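Local coordinates for protein cytosol aminopeptidase (Staphylococcus aureus subsp. aureus, PDB 3KZW) that probably removes amino acids, leucine among them, from the N-terminus of peptides as a metal-dependent aminopeptidase of the leucyl aminopeptidase family, at residues I316-V327 and I505-Q515; I37-E46 and T92-L103. One frame throughout, in Å; residues are numbered along the deposited sequence.

Contact 1: residues I316-V327 and I505-Q515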
loop_
_atom_site.group_PDB
_atom_site.type_symbol
_atom_site.label_atom_id
_atom_site.label_comp_id
_atom_site.label_asym_id
_atom_site.label_seq_id
_atom_site.Cartn_x
_atom_site.Cartn_y
_atom_site.Cartn_z
ATOM N N ILE A 316 1.067 6.825 40.653
ATOM C CA ILE A 316 1.840 7.906 41.277
ATOM C C ILE A 316 1.165 8.408 42.557
ATOM O O ILE A 316 1.822 8.573 43.588
ATOM C CB ILE A 316 2.100 9.078 40.289
ATOM C CG1 ILE A 316 3.045 8.634 39.168
ATOM C CG2 ILE A 316 2.696 10.277 41.010
ATOM C CD1 ILE A 316 3.002 9.512 37.924
ATOM N N ILE A 317 -0.146 8.633 42.486
ATOM C CA ILE A 317 -0.921 9.089 43.642
ATOM C C ILE A 317 -0.974 8.006 44.730
ATOM O O ILE A 317 -0.884 8.312 45.923
ATOM C CB ILE A 317 -2.337 9.563 43.225
ATOM C CG1 ILE A 317 -2.229 10.795 42.317
ATOM C CG2 ILE A 317 -3.196 9.882 44.448
ATOM C CD1 ILE A 317 -3.486 11.121 41.528
ATOM N N GLU A 318 -1.098 6.746 44.309
ATOM C CA GLU A 318 -1.071 5.602 45.222
ATOM C C GLU A 318 0.241 5.547 46.004
ATOM O O GLU A 318 0.238 5.304 47.215
ATOM C CB GLU A 318 -1.304 4.292 44.455
ATOM C CG GLU A 318 -1.064 3.001 45.250
ATOM C CD GLU A 318 -2.144 2.700 46.289
ATOM O OE1 GLU A 318 -3.118 3.473 46.408
ATOM O OE2 GLU A 318 -2.023 1.673 46.992
ATOM N N ALA A 319 1.352 5.779 45.307
ATOM C CA ALA A 319 2.673 5.778 45.929
ATOM C C ALA A 319 2.846 6.963 46.876
ATOM O O ALA A 319 3.342 6.803 47.991
ATOM C CB ALA A 319 3.758 5.775 44.871
ATOM N N ALA A 320 2.421 8.143 46.431
ATOM C CA ALA A 320 2.542 9.364 47.225
ATOM C C ALA A 320 1.767 9.285 48.540
ATOM O O ALA A 320 2.248 9.756 49.576
ATOM C CB ALA A 320 2.099 10.573 46.411
ATOM N N SER A 321 0.582 8.681 48.493
ATOM C CA SER A 321 -0.283 8.567 49.669
ATOM C C SER A 321 0.223 7.530 50.668
ATOM O O SER A 321 0.169 7.750 51.883
ATOM C CB SER A 321 -1.726 8.260 49.258
ATOM O OG SER A 321 -1.828 6.994 48.633
ATOM N N ARG A 322 0.717 6.405 50.152
ATOM C CA ARG A 322 1.261 5.335 50.993
ATOM C C ARG A 322 2.594 5.717 51.624
ATOM O O ARG A 322 2.935 5.230 52.701
ATOM C CB ARG A 322 1.398 4.033 50.206
ATOM C CG ARG A 322 0.096 3.257 50.076
ATOM C CD ARG A 322 0.271 2.014 49.221
ATOM N NE ARG A 322 1.047 0.975 49.898
ATOM C CZ ARG A 322 1.400 -0.184 49.345
ATOM N NH1 ARG A 322 1.052 -0.469 48.095
ATOM N NH2 ARG A 322 2.105 -1.062 50.047
ATOM N N LEU A 323 3.340 6.586 50.948
ATOM C CA LEU A 323 4.580 7.129 51.496
ATOM C C LEU A 323 4.310 8.344 52.382
ATOM O O LEU A 323 5.224 8.848 53.042
ATOM C CB LEU A 323 5.561 7.493 50.375
ATOM C CG LEU A 323 6.135 6.364 49.513
ATOM C CD1 LEU A 323 7.138 6.925 48.518
ATOM C CD2 LEU A 323 6.773 5.274 50.362
ATOM N N GLN A 324 3.054 8.796 52.391
ATOM C CA GLN A 324 2.613 9.957 53.172
ATOM C C GLN A 324 3.477 11.195 52.912
ATOM O O GLN A 324 3.948 11.855 53.845
ATOM C CB GLN A 324 2.549 9.622 54.669
ATOM C CG GLN A 324 1.402 8.696 55.047
ATOM C CD GLN A 324 1.521 8.155 56.459
ATOM O OE1 GLN A 324 2.593 7.718 56.883
ATOM N NE2 GLN A 324 0.416 8.173 57.192
ATOM N N LEU A 325 3.676 11.492 51.629
ATOM C CA LEU A 325 4.497 12.620 51.202
ATOM C C LEU A 325 3.794 13.945 51.475
ATOM O O LEU A 325 2.590 14.067 51.235
ATOM C CB LEU A 325 4.844 12.507 49.714
ATOM C CG LEU A 325 5.637 11.287 49.227
ATOM C CD1 LEU A 325 5.800 11.343 47.718
ATOM C CD2 LEU A 325 6.999 11.170 49.906
ATOM N N PRO A 326 4.544 14.943 51.982
ATOM C CA PRO A 326 3.974 16.261 52.266
ATOM C C PRO A 326 3.753 17.088 50.995
ATOM O O PRO A 326 4.366 18.145 50.823
ATOM C CB PRO A 326 5.025 16.906 53.176
ATOM C CG PRO A 326 6.304 16.258 52.793
ATOM C CD PRO A 326 5.965 14.857 52.376
ATOM N N VAL A 327 2.881 16.598 50.117
ATOM C CA VAL A 327 2.545 17.287 48.871
ATOM C C VAL A 327 1.043 17.269 48.612
ATOM O O VAL A 327 0.353 16.324 48.996
ATOM C CB VAL A 327 3.279 16.682 47.638
ATOM C CG1 VAL A 327 4.758 17.043 47.652
ATOM C CG2 VAL A 327 3.086 15.165 47.556
ATOM N N ILE A 505 6.392 6.529 36.599
ATOM C CA ILE A 505 6.073 6.415 38.030
ATOM C C ILE A 505 7.318 6.562 38.923
ATOM O O ILE A 505 7.296 7.368 39.853
ATOM C CB ILE A 505 5.267 5.127 38.372
ATOM C CG1 ILE A 505 3.933 5.115 37.615
ATOM C CG2 ILE A 505 5.027 5.017 39.883
ATOM C CD1 ILE A 505 3.193 3.790 37.667
ATOM N N PRO A 506 8.409 5.813 38.633
ATOM C CA PRO A 506 9.631 6.005 39.427
ATOM C C PRO A 506 10.166 7.441 39.385
ATOM O O PRO A 506 10.578 7.966 40.421
ATOM C CB PRO A 506 10.633 5.051 38.768
ATOM C CG PRO A 506 9.798 4.012 38.133
ATOM C CD PRO A 506 8.573 4.723 37.652
ATOM N N THR A 507 10.148 8.058 38.204
ATOM C CA THR A 507 10.655 9.415 38.013
ATOM C C THR A 507 9.850 10.462 38.788
ATOM O O THR A 507 10.422 11.274 39.518
ATOM C CB THR A 507 10.725 9.788 36.507
ATOM O OG1 THR A 507 11.647 8.918 35.843
ATOM C CG2 THR A 507 11.179 11.235 36.314
ATOM N N ILE A 508 8.528 10.431 38.635
ATOM C CA ILE A 508 7.653 11.427 39.256
ATOM C C ILE A 508 7.618 11.290 40.779
ATOM O O ILE A 508 7.645 12.295 41.491
ATOM C CB ILE A 508 6.218 11.399 38.652
ATOM C CG1 ILE A 508 6.260 11.600 37.129
ATOM C CG2 ILE A 508 5.309 12.444 39.316
ATOM C CD1 ILE A 508 6.895 12.918 36.659
ATOM N N VAL A 509 7.574 10.052 41.267
ATOM C CA VAL A 509 7.618 9.785 42.705
ATOM C C VAL A 509 8.893 10.367 43.325
ATOM O O VAL A 509 8.840 11.039 44.363
ATOM C CB VAL A 509 7.480 8.267 43.021
ATOM C CG1 VAL A 509 7.866 7.956 44.469
ATOM C CG2 VAL A 509 6.062 7.798 42.744
ATOM N N GLN A 510 10.024 10.123 42.670
ATOM C CA GLN A 510 11.307 10.662 43.109
ATOM C C GLN A 510 11.294 12.194 43.131
ATOM O O GLN A 510 11.827 12.807 44.057
ATOM C CB GLN A 510 12.438 10.134 42.219
ATOM C CG GLN A 510 13.849 10.515 42.667
ATOM C CD GLN A 510 14.169 10.057 44.076
ATOM O OE1 GLN A 510 14.607 10.854 44.907
ATOM N NE2 GLN A 510 13.946 8.771 44.356
ATOM N N TRP A 511 10.677 12.792 42.113
ATOM C CA TRP A 511 10.525 14.242 42.026
ATOM C C TRP A 511 9.620 14.782 43.131
ATOM O O TRP A 511 9.903 15.831 43.717
ATOM C CB TRP A 511 9.989 14.649 40.651
ATOM C CG TRP A 511 9.799 16.130 40.505
ATOM C CD1 TRP A 511 10.763 17.057 40.231
ATOM C CD2 TRP A 511 8.570 16.854 40.638
ATOM N NE1 TRP A 511 10.209 18.314 40.180
ATOM C CE2 TRP A 511 8.866 18.219 40.428
ATOM C CE3 TRP A 511 7.246 16.482 40.913
ATOM C CZ2 TRP A 511 7.885 19.218 40.484
ATOM C CZ3 TRP A 511 6.270 17.477 40.971
ATOM C CH2 TRP A 511 6.598 18.829 40.757
ATOM N N LEU A 512 8.535 14.060 43.407
ATOM C CA LEU A 512 7.598 14.430 44.471
ATOM C C LEU A 512 8.239 14.362 45.853
ATOM O O LEU A 512 7.890 15.141 46.739
ATOM C CB LEU A 512 6.352 13.541 44.434
ATOM C CG LEU A 512 5.316 13.769 43.330
ATOM C CD1 LEU A 512 4.254 12.689 43.399
ATOM C CD2 LEU A 512 4.682 15.153 43.418
ATOM N N LYS A 513 9.172 13.429 46.025
ATOM C CA LYS A 513 9.918 13.282 47.276
ATOM C C LYS A 513 10.798 14.492 47.580
ATOM O O LYS A 513 11.194 14.700 48.727
ATOM C CB LYS A 513 10.783 12.019 47.238
ATOM C CG LYS A 513 10.032 10.723 47.529
ATOM C CD LYS A 513 10.933 9.497 47.373
ATOM C CE LYS A 513 11.980 9.416 48.481
ATOM N NZ LYS A 513 12.904 8.261 48.291
ATOM N N GLN A 514 11.092 15.286 46.552
ATOM C CA GLN A 514 12.002 16.422 46.675
ATOM C C GLN A 514 11.296 17.780 46.782
ATOM O O GLN A 514 11.942 18.828 46.669
ATOM C CB GLN A 514 12.995 16.421 45.511
ATOM C CG GLN A 514 13.934 15.217 45.503
ATOM C CD GLN A 514 14.800 15.142 44.253
ATOM O OE1 GLN A 514 14.897 16.104 43.485
ATOM N NE2 GLN A 514 15.438 13.993 44.047
ATOM N N GLN A 515 9.985 17.761 47.017
ATOM C CA GLN A 515 9.199 18.993 47.111
ATOM C C GLN A 515 9.010 19.472 48.556
ATOM O O GLN A 515 8.338 18.825 49.367
ATOM C CB GLN A 515 7.848 18.834 46.410
ATOM C CG GLN A 515 7.943 18.432 44.938
ATOM C CD GLN A 515 8.856 19.341 44.129
ATOM O OE1 GLN A 515 9.889 18.904 43.617
ATOM N NE2 GLN A 515 8.482 20.614 44.018
#
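With I316 facing I505, the last turns of helix 308-322 run alongside helix 505-512, their N-to-C directions 37° apart and the axes of the two short segments 9.8 Å apart. No hydrogen bond joins the segments, and the meeting is almost wholly aliphatic. I316 carries one end of it. Its CG1 lies 3.9 Å from CG1 of I505, and its CD1 reaches CB and CG1 of I508. With CG1 beside the backbone N (chi1 -68°), CG2 lies anti to that N and reaches CG2 of I508 and CD1 of L512, the latter at 3.7 Å. The side chains of I316 and L512 cross at about a right angle. CB of A319 lies 3.7 Å from CG2 of V509.

Past the helix end the chain changes course. A Schellman motif closes helix 308-322: L325 N bonds to A320 O, and Q324 takes positive phi (53°). The turn brings L325 back over the partner. Its CD1 sits 4.0 Å from CB of L512, while CD2 touches CG of K513 at 3.9 Å. K513 touches through its aliphatic chain; its NZ forms a salt bridge with E192. CG1 of V327 packs against CB of Q515 at 3.8 Å.

I508, which also packs on I316, and W511 reach strand 386-391, while helix 188-208 touches A319 and L323. This is helix-to-helix packing within the alpha/beta catalytic domain, with the C-terminal helix lying between a neighbouring helix and the central sheet.

Contact 2: residues I37-E46 and T92-L103; sequences INTLIIGIPE and TYRLITVGLGNL
T39 and R94 begin a run of parallel beta bridges between strands 39-45 and 91-101, neighbours in the six-stranded mixed sheet of the N-terminal domain. The hydrogen bonds take the staggered parallel pattern. N38 O accepts from R94 N, and L40 N gives to R94 O. L40 O then accepts from I96 N at 2.7 Å, nearly in line with its carbonyl (174°), and I42 N gives to I96 O at 3.0 Å. The bond from V98 N to I42 O is weak at 3.3 Å. I44 uses both its polar backbone atoms, with N bonded to V98 O and O to L100 N.

Other backbone groups bond to the flanking strands. T39 and I41 bond to Y131 of strand 129-133, and I41 also to L133. Y93 and L95 bond to F86 and T84 of strand 81-88. G43 N is taken by the hydroxyl of S136.

Side chains on one face include L40, I42 and L95. CD1 of L95 meets CD1 of I42 at 3.6 Å. T39, I41 and I96 lie on the other face, where helix 108-124 touches I41 and I96. R94 shares this face. Its long straight side chain leads away from strand 39-45, and NH2 forms a salt bridge with E125.

Beyond L100 the pattern shifts. G101, with positive phi (70°), presents its O to E46 N, which sits above the carbonyl plane.

At the far end, a water in the guanidinium plane accepts from NH1 of R94 at 3.2 Å and is hydrogen-bonded to OG1 of T39 at 2.8 Å.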
loop_
_atom_site.group_PDB
_atom_site.type_symbol
_atom_site.label_atom_id
_atom_site.label_comp_id
_atom_site.label_asym_id
_atom_site.label_seq_id
_atom_site.Cartn_x
_atom_site.Cartn_y
_atom_site.Cartn_z
ATOM N N ILE A 37 15.630 -24.140 57.484
ATOM C CA ILE A 37 16.061 -23.399 56.303
ATOM C C ILE A 37 17.434 -23.872 55.828
ATOM O O ILE A 37 18.404 -23.854 56.590
ATOM C CB ILE A 37 16.084 -21.871 56.584
ATOM C CG1 ILE A 37 14.721 -21.400 57.104
ATOM C CG2 ILE A 37 16.495 -21.093 55.335
ATOM C CD1 ILE A 37 14.743 -20.051 57.808
ATOM N N ASN A 38 17.503 -24.294 54.568
ATOM C CA ASN A 38 18.751 -24.787 53.984
ATOM C C ASN A 38 19.095 -24.143 52.636
ATOM O O ASN A 38 19.747 -24.759 51.788
ATOM C CB ASN A 38 18.729 -26.321 53.882
ATOM C CG ASN A 38 17.637 -26.842 52.951
ATOM O OD1 ASN A 38 16.643 -26.162 52.683
ATOM N ND2 ASN A 38 17.821 -28.062 52.458
ATOM N N THR A 39 18.662 -22.895 52.458
ATOM C CA THR A 39 18.927 -22.133 51.241
ATOM C C THR A 39 19.604 -20.805 51.593
ATOM O O THR A 39 19.222 -20.136 52.554
ATOM C CB THR A 39 17.629 -21.892 50.431
ATOM O OG1 THR A 39 16.875 -23.108 50.356
ATOM C CG2 THR A 39 17.942 -21.423 49.018
ATOM N N LEU A 40 20.606 -20.430 50.799
ATOM C CA LEU A 40 21.468 -19.293 51.097
ATOM C C LEU A 40 21.708 -18.424 49.863
ATOM O O LEU A 40 22.040 -18.940 48.796
ATOM C CB LEU A 40 22.804 -19.813 51.627
ATOM C CG LEU A 40 23.825 -18.835 52.199
ATOM C CD1 LEU A 40 23.375 -18.358 53.563
ATOM C CD2 LEU A 40 25.182 -19.503 52.297
ATOM N N ILE A 41 21.547 -17.108 50.016
ATOM C CA ILE A 41 21.761 -16.162 48.913
ATOM C C ILE A 41 22.918 -15.201 49.204
ATOM O O ILE A 41 22.918 -14.502 50.222
ATOM C CB ILE A 41 20.484 -15.343 48.577
ATOM C CG1 ILE A 41 19.302 -16.269 48.270
ATOM C CG2 ILE A 41 20.748 -14.397 47.402
ATOM C CD1 ILE A 41 17.949 -15.585 48.324
ATOM N N ILE A 42 23.896 -15.177 48.298
ATOM C CA ILE A 42 25.056 -14.289 48.402
ATOM C C ILE A 42 25.303 -13.574 47.075
ATOM O O ILE A 42 25.211 -14.182 46.011
ATOM C CB ILE A 42 26.339 -15.065 48.801
ATOM C CG1 ILE A 42 26.110 -15.882 50.079
ATOM C CG2 ILE A 42 27.527 -14.107 48.970
ATOM C CD1 ILE A 42 27.257 -16.803 50.455
ATOM N N GLY A 43 25.607 -12.281 47.146
ATOM C CA GLY A 43 26.013 -11.514 45.972
ATOM C C GLY A 43 27.510 -11.621 45.754
ATOM O O GLY A 43 28.289 -11.520 46.704
ATOM N N ILE A 44 27.916 -11.823 44.503
ATOM C CA ILE A 44 29.328 -12.023 44.177
ATOM C C ILE A 44 29.873 -10.925 43.258
ATOM O O ILE A 44 29.418 -10.780 42.120
ATOM C CB ILE A 44 29.589 -13.436 43.568
ATOM C CG1 ILE A 44 29.148 -14.554 44.533
ATOM C CG2 ILE A 44 31.058 -13.602 43.158
ATOM C CD1 ILE A 44 29.837 -14.563 45.900
ATOM N N PRO A 45 30.850 -10.144 43.759
ATOM C CA PRO A 45 31.514 -9.101 42.980
ATOM C C PRO A 45 32.729 -9.625 42.219
ATOM O O PRO A 45 33.138 -10.772 42.420
ATOM C CB PRO A 45 31.960 -8.112 44.052
ATOM C CG PRO A 45 32.234 -8.963 45.238
ATOM C CD PRO A 45 31.313 -10.156 45.160
ATOM N N GLU A 46 33.295 -8.782 41.359
ATOM C CA GLU A 46 34.466 -9.133 40.553
ATOM C C GLU A 46 35.693 -9.417 41.424
ATOM O O GLU A 46 36.476 -10.320 41.129
ATOM C CB GLU A 46 34.763 -8.023 39.542
ATOM C CG GLU A 46 35.736 -8.409 38.438
ATOM C CD GLU A 46 35.742 -7.406 37.300
ATOM O OE1 GLU A 46 34.702 -7.271 36.620
ATOM O OE2 GLU A 46 36.786 -6.758 37.082
ATOM N N THR A 92 24.560 -29.313 54.459
ATOM C CA THR A 92 24.689 -28.948 53.049
ATOM C C THR A 92 23.595 -27.946 52.686
ATOM O O THR A 92 22.406 -28.206 52.889
ATOM C CB THR A 92 24.602 -30.181 52.118
ATOM O OG1 THR A 92 25.518 -31.187 52.563
ATOM C CG2 THR A 92 24.936 -29.804 50.677
ATOM N N TYR A 93 24.012 -26.801 52.152
ATOM C CA TYR A 93 23.096 -25.727 51.790
ATOM C C TYR A 93 22.978 -25.578 50.279
ATOM O O TYR A 93 23.906 -25.903 49.534
ATOM C CB TYR A 93 23.564 -24.400 52.400
ATOM C CG TYR A 93 23.246 -24.239 53.872
ATOM C CD1 TYR A 93 24.056 -24.816 54.850
ATOM C CD2 TYR A 93 22.138 -23.502 54.287
ATOM C CE1 TYR A 93 23.765 -24.667 56.203
ATOM C CE2 TYR A 93 21.838 -23.349 55.639
ATOM C CZ TYR A 93 22.657 -23.934 56.591
ATOM O OH TYR A 93 22.373 -23.791 57.930
ATOM N N ARG A 94 21.823 -25.093 49.836
ATOM C CA ARG A 94 21.647 -24.665 48.458
ATOM C C ARG A 94 22.092 -23.212 48.368
ATOM O O ARG A 94 21.431 -22.320 48.902
ATOM C CB ARG A 94 20.185 -24.812 48.022
ATOM C CG ARG A 94 19.938 -24.517 46.550
ATOM C CD ARG A 94 18.457 -24.510 46.223
ATOM N NE ARG A 94 18.222 -24.244 44.808
ATOM C CZ ARG A 94 17.025 -24.192 44.233
ATOM N NH1 ARG A 94 15.924 -24.390 44.946
ATOM N NH2 ARG A 94 16.928 -23.939 42.937
ATOM N N LEU A 95 23.224 -22.981 47.713
ATOM C CA LEU A 95 23.752 -21.633 47.547
ATOM C C LEU A 95 23.257 -21.000 46.253
ATOM O O LEU A 95 23.381 -21.592 45.182
ATOM C CB LEU A 95 25.283 -21.641 47.593
ATOM C CG LEU A 95 26.032 -20.313 47.422
ATOM C CD1 LEU A 95 25.610 -19.299 48.472
ATOM C CD2 LEU A 95 27.535 -20.534 47.463
ATOM N N ILE A 96 22.693 -19.801 46.370
ATOM C CA ILE A 96 22.249 -19.028 45.216
ATOM C C ILE A 96 23.093 -17.763 45.091
ATOM O O ILE A 96 23.132 -16.926 45.997
ATOM C CB ILE A 96 20.743 -18.690 45.284
ATOM C CG1 ILE A 96 19.913 -19.978 45.289
ATOM C CG2 ILE A 96 20.333 -17.799 44.103
ATOM C CD1 ILE A 96 18.474 -19.793 45.708
ATOM N N THR A 97 23.768 -17.645 43.954
ATOM C CA THR A 97 24.699 -16.561 43.689
ATOM C C THR A 97 24.169 -15.658 42.582
ATOM O O THR A 97 23.704 -16.140 41.548
ATOM C CB THR A 97 26.089 -17.138 43.327
ATOM O OG1 THR A 97 26.836 -17.349 44.531
ATOM C CG2 THR A 97 26.875 -16.216 42.402
ATOM N N VAL A 98 24.220 -14.348 42.820
ATOM C CA VAL A 98 23.947 -13.358 41.779
ATOM C C VAL A 98 25.157 -12.433 41.616
ATOM O O VAL A 98 25.671 -11.891 42.595
ATOM C CB VAL A 98 22.624 -12.569 42.036
ATOM C CG1 VAL A 98 22.647 -11.847 43.381
ATOM C CG2 VAL A 98 22.328 -11.599 40.897
ATOM N N GLY A 99 25.617 -12.282 40.378
ATOM C CA GLY A 99 26.778 -11.450 40.074
ATOM C C GLY A 99 26.524 -9.968 40.275
ATOM O O GLY A 99 25.428 -9.472 39.999
ATOM N N LEU A 100 27.547 -9.265 40.755
ATOM C CA LEU A 100 27.448 -7.829 41.018
ATOM C C LEU A 100 28.355 -7.013 40.104
ATOM O O LEU A 100 28.217 -5.792 40.020
ATOM C CB LEU A 100 27.780 -7.523 42.480
ATOM C CG LEU A 100 27.136 -8.361 43.589
ATOM C CD1 LEU A 100 27.833 -8.082 44.903
ATOM C CD2 LEU A 100 25.641 -8.101 43.710
ATOM N N GLY A 101 29.274 -7.694 39.422
ATOM C CA GLY A 101 30.259 -7.040 38.563
ATOM C C GLY A 101 31.280 -6.274 39.377
ATOM O O GLY A 101 31.524 -6.596 40.538
ATOM N N ASN A 102 31.878 -5.257 38.764
ATOM C CA ASN A 102 32.811 -4.384 39.468
ATOM C C ASN A 102 32.035 -3.422 40.353
ATOM O O ASN A 102 31.163 -2.695 39.870
ATOM C CB ASN A 102 33.687 -3.615 38.475
ATOM C CG ASN A 102 34.996 -3.154 39.082
ATOM O OD1 ASN A 102 35.026 -2.532 40.148
ATOM N ND2 ASN A 102 36.095 -3.450 38.398
ATOM N N LEU A 103 32.344 -3.432 41.648
ATOM C CA LEU A 103 31.632 -2.610 42.631
ATOM C C LEU A 103 31.905 -1.113 42.487
ATOM O O LEU A 103 31.096 -0.289 42.914
ATOM C CB LEU A 103 31.949 -3.070 44.057
ATOM C CG LEU A 103 31.347 -4.390 44.544
ATOM C CD1 LEU A 103 31.957 -4.786 45.880
ATOM C CD2 LEU A 103 29.830 -4.313 44.648
HETATM O O HOH W 1 15.874 -24.551 48.162
#

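Contact 2 comes first along the chain, and both its strands lie in the N-terminal domain. Contact 1 follows in the catalytic domain, joining residues 316-327 to the last residues of the chain. Their centres are 33 Å apart, and the nearest atoms are about 19 Å apart, so they do not touch. They share no sheet: contact 2 lies within the six-stranded sheet, while contact 1 packs helices beside the central sheet of the catalytic domain. Helix 188-208 follows the last strand of the six-stranded sheet and touches contact 1. The two contacts thus belong to separate domains of the subunit. Contact 2 also touches Q71 of a second subunit, whereas no other chain of the hexamer touches contact 1.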